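Local coordinates for protein beta-phosphoglucomutase (Bacteroides vulgatus, PDB 3DV9) that probably interconverts beta-glucose 1-phosphate and glucose 6-phosphate, as a magnesium-binding phosphoglucomutase of the haloacid dehalogenase (HAD) superfamily, at residues 21-26 with 239-244; 119-122 with 126-129. One frame throughout, in Å; residues are numbered along the deposited sequence.

Contact 1: 21-26 with 239-244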
ATOM      1  N   ILE A  21       8.784  18.451   7.660  1.00 23.04           N
ATOM      2  CA  ILE A  21       7.711  17.481   7.843  1.00 23.18           C
ATOM      3  C   ILE A  21       7.349  17.563   9.321  1.00 23.48           C
ATOM      4  O   ILE A  21       8.199  17.406  10.182  1.00 24.39           O
ATOM      5  CB  ILE A  21       8.136  16.020   7.433  1.00 22.86           C
ATOM      6  CG1 ILE A  21       8.142  15.880   5.887  1.00 23.06           C
ATOM      7  CG2 ILE A  21       7.196  14.943   8.083  1.00 22.81           C
ATOM      8  CD1 ILE A  21       8.895  14.683   5.350  1.00 21.74           C
ATOM      9  N   ASP A  22       6.075  17.822   9.587  1.00 23.45           N
ATOM     10  CA  ASP A  22       5.565  17.926  10.951  1.00 23.72           C
ATOM     11  C   ASP A  22       4.693  16.679  11.198  1.00 22.25           C
ATOM     12  O   ASP A  22       3.489  16.666  10.967  1.00 21.86           O
ATOM     13  CB  ASP A  22       4.793  19.245  11.085  1.00 22.73           C
ATOM     14  CG  ASP A  22       4.168  19.437  12.455  1.00 25.10           C
ATOM     15  OD1 ASP A  22       4.588  18.771  13.423  1.00 26.55           O
ATOM     16  OD2 ASP A  22       3.246  20.286  12.560  1.00 25.33           O
ATOM     17  N   LEU A  23       5.355  15.608  11.599  1.00 21.77           N
ATOM     18  CA  LEU A  23       4.757  14.297  11.529  1.00 21.58           C
ATOM     19  C   LEU A  23       3.560  14.120  12.472  1.00 20.91           C
ATOM     20  O   LEU A  23       3.693  14.305  13.698  1.00 21.02           O
ATOM     21  CB  LEU A  23       5.808  13.228  11.804  1.00 21.98           C
ATOM     22  CG  LEU A  23       5.315  11.790  11.603  1.00 23.31           C
ATOM     23  CD1 LEU A  23       4.860  11.540  10.189  1.00 25.59           C
ATOM     24  CD2 LEU A  23       6.422  10.778  11.922  1.00 23.56           C
ATOM     25  N   LYS A  24       2.398  13.775  11.891  1.00 19.36           N
ATOM     26  CA  LYS A  24       1.197  13.516  12.678  0.50 19.03           C
ATOM     27  C   LYS A  24       0.577  12.162  12.365  1.00 18.84           C
ATOM     28  O   LYS A  24      -0.178  11.625  13.166  1.00 18.32           O
ATOM     29  CB  LYS A  24       0.164  14.624  12.452  0.50 19.52           C
ATOM     30  CG  LYS A  24       0.720  16.003  12.740  0.50 20.19           C
ATOM     31  CD  LYS A  24      -0.374  17.042  12.787  0.50 21.76           C
ATOM     32  CE  LYS A  24       0.225  18.454  12.940  0.50 23.03           C
ATOM     33  NZ  LYS A  24       0.692  18.774  14.320  0.50 22.69           N
ATOM     34  N   ALA A  25       0.848  11.653  11.174  1.00 18.14           N
ATOM     35  CA  ALA A  25       0.138  10.467  10.698  1.00 18.23           C
ATOM     36  C   ALA A  25       1.066   9.563   9.891  1.00 18.48           C
ATOM     37  O   ALA A  25       1.981  10.033   9.206  1.00 19.14           O
ATOM     38  CB  ALA A  25      -1.073  10.914   9.784  1.00 18.51           C
ATOM     39  N   VAL A  26       0.774   8.266   9.924  1.00 18.02           N
ATOM     40  CA  VAL A  26       1.526   7.282   9.126  1.00 17.68           C
ATOM     41  C   VAL A  26       0.487   6.409   8.430  1.00 18.33           C
ATOM     42  O   VAL A  26      -0.316   5.728   9.082  1.00 17.90           O
ATOM     43  CB  VAL A  26       2.543   6.421   9.955  1.00 17.73           C
ATOM     44  CG1 VAL A  26       3.425   5.540   8.993  1.00 17.84           C
ATOM     45  CG2 VAL A  26       3.453   7.302  10.832  1.00 18.06           C
ATOM     46  N   THR A 239      15.152   6.256  14.629  1.00 22.24           N
ATOM     47  CA  THR A 239      16.110   7.126  13.895  1.00 23.08           C
ATOM     48  C   THR A 239      15.378   7.943  12.850  1.00 22.00           C
ATOM     49  O   THR A 239      15.686   9.122  12.622  1.00 21.54           O
ATOM     50  CB  THR A 239      17.203   6.263  13.242  1.00 22.37           C
ATOM     51  OG1 THR A 239      17.886   5.564  14.283  1.00 27.72           O
ATOM     52  CG2 THR A 239      18.239   7.129  12.421  1.00 25.48           C
ATOM     53  N   LEU A 240      14.394   7.327  12.207  1.00 20.58           N
ATOM     54  CA  LEU A 240      13.680   8.034  11.158  1.00 20.31           C
ATOM     55  C   LEU A 240      12.815   9.128  11.777  1.00 19.53           C
ATOM     56  O   LEU A 240      12.840  10.286  11.306  1.00 20.46           O
ATOM     57  CB  LEU A 240      12.827   7.025  10.360  1.00 20.25           C
ATOM     58  CG  LEU A 240      11.939   7.671   9.304  1.00 22.41           C
ATOM     59  CD1 LEU A 240      12.752   8.407   8.241  1.00 21.91           C
ATOM     60  CD2 LEU A 240      11.034   6.609   8.680  1.00 23.27           C
ATOM     61  N   GLN A 241      12.027   8.782  12.805  1.00 18.82           N
ATOM     62  CA  GLN A 241      11.189   9.803  13.464  1.00 18.80           C
ATOM     63  C   GLN A 241      12.041  10.985  13.974  1.00 18.28           C
ATOM     64  O   GLN A 241      11.654  12.161  13.821  1.00 17.18           O
ATOM     65  CB  GLN A 241      10.354   9.196  14.599  1.00 18.96           C
ATOM     66  CG  GLN A 241       9.247  10.136  15.086  1.00 20.45           C
ATOM     67  CD  GLN A 241       8.575   9.634  16.355  1.00 20.39           C
ATOM     68  OE1 GLN A 241       8.946   8.583  16.887  1.00 21.71           O
ATOM     69  NE2 GLN A 241       7.594  10.392  16.870  1.00 19.05           N
ATOM     70  N   SER A 242      13.204  10.672  14.547  1.00 17.16           N
ATOM     71  CA  SER A 242      14.157  11.702  14.983  0.60 17.39           C
ATOM     72  C   SER A 242      14.623  12.608  13.826  1.00 17.42           C
ATOM     73  O   SER A 242      14.667  13.840  13.979  1.00 17.04           O
ATOM     74  CB  SER A 242      15.360  11.069  15.692  0.60 17.12           C
ATOM     75  OG  SER A 242      16.254  12.069  16.166  0.60 17.68           O
ATOM     76  N   ALA A 243      14.957  11.996  12.679  1.00 16.92           N
ATOM     77  CA  ALA A 243      15.413  12.714  11.469  1.00 17.58           C
ATOM     78  C   ALA A 243      14.346  13.665  10.956  1.00 16.90           C
ATOM     79  O   ALA A 243      14.641  14.723  10.421  1.00 16.06           O
ATOM     80  CB  ALA A 243      15.778  11.714  10.347  1.00 17.14           C
ATOM     81  N   LEU A 244      13.101  13.257  11.131  1.00 16.29           N
ATOM     82  CA  LEU A 244      11.922  13.994  10.663  1.00 16.27           C
ATOM     83  C   LEU A 244      11.560  15.180  11.548  1.00 17.10           C
ATOM     84  O   LEU A 244      10.847  16.098  11.109  1.00 15.70           O
ATOM     85  CB  LEU A 244      10.729  13.019  10.581  1.00 17.42           C
ATOM     86  CG  LEU A 244      10.729  12.072   9.371  1.00 14.44           C
ATOM     87  CD1 LEU A 244       9.779  10.864   9.600  1.00 13.85           C
ATOM     88  CD2 LEU A 244      10.375  12.843   8.070  1.00 15.67           C
TER
HETATM   89  O   HOH W   1      11.144  17.563   8.729  1.00 26.28           O
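Leu244, carried on helix 230-244, places its two methyls on two different residues of the chain leading into strand 25-29. The apolar part comes first. CD2 of Leu244 meets Ile21 CD1 at 3.6 Å and also lies against CG2 of the same residue, at 3.8 Å, the two side chains crossing at a slant. Its other methyl, CD1, reaches Leu23 CD2 at 4.1 Å. With CG anti to the backbone N (chi1 -174°), Leu23 extends toward the helix, and its CD2 also touches the aliphatic stem of Gln241, CD2 to CG 4.3 Å. The amide of Gln241 turns elsewhere, to Glu123 and, weakly, to Trp237. The C-terminal helix thus lies against the lead-in to the strand of the Rossmann-like HAD core whose far end carries the magnesium ligands Asp29 and Asp31. Leu186 of strand 185-189 packs on both Leu23 and Leu244.

The polar part is a single water bridge. Water 1 accepts from Ile21 N at 2.7 Å and donates to Leu244 O at 2.8 Å. The carbonyls Ile21 O and Leu244 O stand 3.1 Å apart, two acceptors that cannot bond directly. Between these segments, then, attachment rests on apolar packing and one shared water, with the facing carbonyls probably adding a mild electrostatic cost.

Contact 2: 119-122 with 126-129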
ATOM      1  N   LYS A 119       4.744   1.530  18.406  1.00 17.06           N
ATOM      2  CA  LYS A 119       5.667   2.650  18.672  1.00 18.41           C
ATOM      3  C   LYS A 119       4.981   3.925  18.176  1.00 18.60           C
ATOM      4  O   LYS A 119       4.971   4.954  18.871  1.00 19.32           O
ATOM      5  CB  LYS A 119       6.946   2.488  17.842  1.00 17.60           C
ATOM      6  CG  LYS A 119       7.885   1.404  18.373  1.00 19.26           C
ATOM      7  CD  LYS A 119       9.051   1.280  17.426  1.00 19.56           C
ATOM      8  CE  LYS A 119       9.910   0.127  17.792  1.00 22.10           C
ATOM      9  NZ  LYS A 119      11.044  -0.037  16.795  1.00 21.81           N
ATOM     10  N   ILE A 120       4.402   3.827  16.989  1.00 17.61           N
ATOM     11  CA  ILE A 120       3.747   4.993  16.316  1.00 17.40           C
ATOM     12  C   ILE A 120       2.568   5.480  17.174  1.00 18.01           C
ATOM     13  O   ILE A 120       2.431   6.676  17.438  1.00 18.80           O
ATOM     14  CB  ILE A 120       3.308   4.641  14.841  1.00 17.00           C
ATOM     15  CG1 ILE A 120       4.573   4.522  13.972  1.00 16.70           C
ATOM     16  CG2 ILE A 120       2.358   5.708  14.232  1.00 17.78           C
ATOM     17  CD1 ILE A 120       4.378   3.757  12.613  1.00 17.16           C
ATOM     18  N   LYS A 121       1.723   4.558  17.588  1.00 18.19           N
ATOM     19  CA  LYS A 121       0.579   4.883  18.474  1.00 19.56           C
ATOM     20  C   LYS A 121       1.061   5.508  19.803  1.00 19.77           C
ATOM     21  O   LYS A 121       0.492   6.506  20.259  1.00 19.16           O
ATOM     22  CB  LYS A 121      -0.334   3.642  18.649  1.00 20.41           C
ATOM     23  CG  LYS A 121      -1.753   3.860  19.153  1.00 26.67           C
ATOM     24  CD  LYS A 121      -2.701   4.248  17.990  1.00 27.87           C
ATOM     25  CE  LYS A 121      -4.014   4.748  18.565  1.00 31.80           C
ATOM     26  NZ  LYS A 121      -5.167   4.366  17.697  1.00 35.94           N
ATOM     27  N   SER A 122       2.123   4.966  20.393  1.00 20.40           N
ATOM     28  CA  SER A 122       2.692   5.457  21.651  0.60 20.85           C
ATOM     29  C   SER A 122       3.160   6.918  21.543  1.00 21.04           C
ATOM     30  O   SER A 122       3.095   7.702  22.523  1.00 20.72           O
ATOM     31  CB  SER A 122       3.888   4.588  22.062  0.60 20.54           C
ATOM     32  OG  SER A 122       4.373   4.983  23.338  0.60 22.02           O
ATOM     33  N   THR A 126      -1.078   9.161  14.400  1.00 19.15           N
ATOM     34  CA  THR A 126      -2.283   8.495  13.929  1.00 18.69           C
ATOM     35  C   THR A 126      -1.998   7.498  12.823  1.00 19.22           C
ATOM     36  O   THR A 126      -1.676   7.903  11.706  1.00 17.30           O
ATOM     37  CB  THR A 126      -3.268   9.541  13.395  1.00 18.40           C
ATOM     38  OG1 THR A 126      -3.573  10.449  14.456  1.00 18.95           O
ATOM     39  CG2 THR A 126      -4.540   8.852  12.818  1.00 17.79           C
ATOM     40  N   PRO A 127      -2.078   6.183  13.130  1.00 20.36           N
ATOM     41  CA  PRO A 127      -1.884   5.233  12.056  1.00 19.88           C
ATOM     42  C   PRO A 127      -3.176   5.162  11.219  1.00 19.21           C
ATOM     43  O   PRO A 127      -4.276   5.283  11.768  1.00 19.09           O
ATOM     44  CB  PRO A 127      -1.633   3.907  12.804  1.00 21.22           C
ATOM     45  CG  PRO A 127      -1.488   4.258  14.266  1.00 21.71           C
ATOM     46  CD  PRO A 127      -2.287   5.506  14.426  1.00 20.80           C
HETATM   47  N   MSE A 128      -3.033   4.993   9.907  1.00 19.01           N
HETATM   48  CA  MSE A 128      -4.200   4.805   9.031  1.00 18.73           C
HETATM   49  C   MSE A 128      -3.886   3.645   8.105  1.00 19.51           C
HETATM   50  O   MSE A 128      -2.712   3.371   7.824  1.00 19.62           O
HETATM   51  CB  MSE A 128      -4.513   6.075   8.205  1.00 19.50           C
HETATM   52  CG  MSE A 128      -4.674   7.352   9.062  1.00 18.54           C
HETATM   53 SE   MSE A 128      -5.271   8.863   7.961  0.70 19.08          SE
HETATM   54  CE  MSE A 128      -6.990   8.123   7.396  1.00 18.74           C
ATOM     55  N   VAL A 129      -4.932   2.983   7.643  1.00 19.29           N
ATOM     56  CA  VAL A 129      -4.792   1.924   6.614  1.00 19.22           C
ATOM     57  C   VAL A 129      -5.359   2.432   5.312  1.00 18.68           C
ATOM     58  O   VAL A 129      -6.444   3.017   5.304  1.00 18.11           O
ATOM     59  CB  VAL A 129      -5.519   0.624   7.001  1.00 21.16           C
ATOM     60  CG1 VAL A 129      -5.292  -0.437   5.908  1.00 19.22           C
ATOM     61  CG2 VAL A 129      -5.029   0.134   8.295  1.00 23.90           C
TER
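Ile120 turns CG2 anti to its backbone N and CG1 anti to the carbonyl carbon (chi1 -71°), which leaves the short branch, rather than the longer one ending in CD1, to meet Pro127. The next residue, Lys121, has CG anti to its own N (chi1 -162°) and then bends at chi2, 84°, which brings its CD to the CG-CD edge of the proline ring. Pro127 thus receives two neighbouring side chains of the helix. Ile120 CG2 lies 4.1 Å from Pro127 CG, the isoleucine and the ring running past each other in opposite directions. The Lys121 chain runs instead at about a right angle to the proline side chain, with its CD 3.8 Å from Pro127 CD and 3.9 Å from Pro127 CG.

The two segments belong to one helix-to-strand unit: helix 113-122 ends, three residues turn the chain, and strand 126-130 enters the parallel sheet beside strand 25-29. This alpha/beta succession is that of the Rossmann-like core of HAD enzymes, in which helices pack over a central parallel sheet. Pro127 is the first residue of strand 126-130 whose CB points toward the helix that has just finished, Thr126 pointing away.

While CD of Lys121 rests at the ring's edge, NZ continues beyond it and donates to two backbone carbonyls, those of Gly148 and Ile149, in the chain after helix 139-145. Phe150, from the same region, also touches Pro127. Ile120 for its part extends the apolar layer over the sheet to Val26 and Phe28 of strand 25-29 and, toward helix 230-244, to Trp237.

From the N terminus, the chain passes through helix 2-16 and reaches residues 21-26, the first half of contact 1, as it enters strand 25-29. That contact closes only near the C terminus, at helix 230-244, after 212 intervening residues. Contact 2 is nested inside this long loop and is itself short, with three residues between helix 113-122 and strand 126-130. Strands 25-29 and 126-130 are neighbours in the parallel sheet, so the two meet: Lys24 O and Thr126 N, 2.9 Å apart, probably form a hydrogen bond, as do Val26 O and Met128 N. Contact 1 ties helix 230-244 to the lead-in of strand 25-29, and contact 2 ties helix 113-122 to the neighbouring strand.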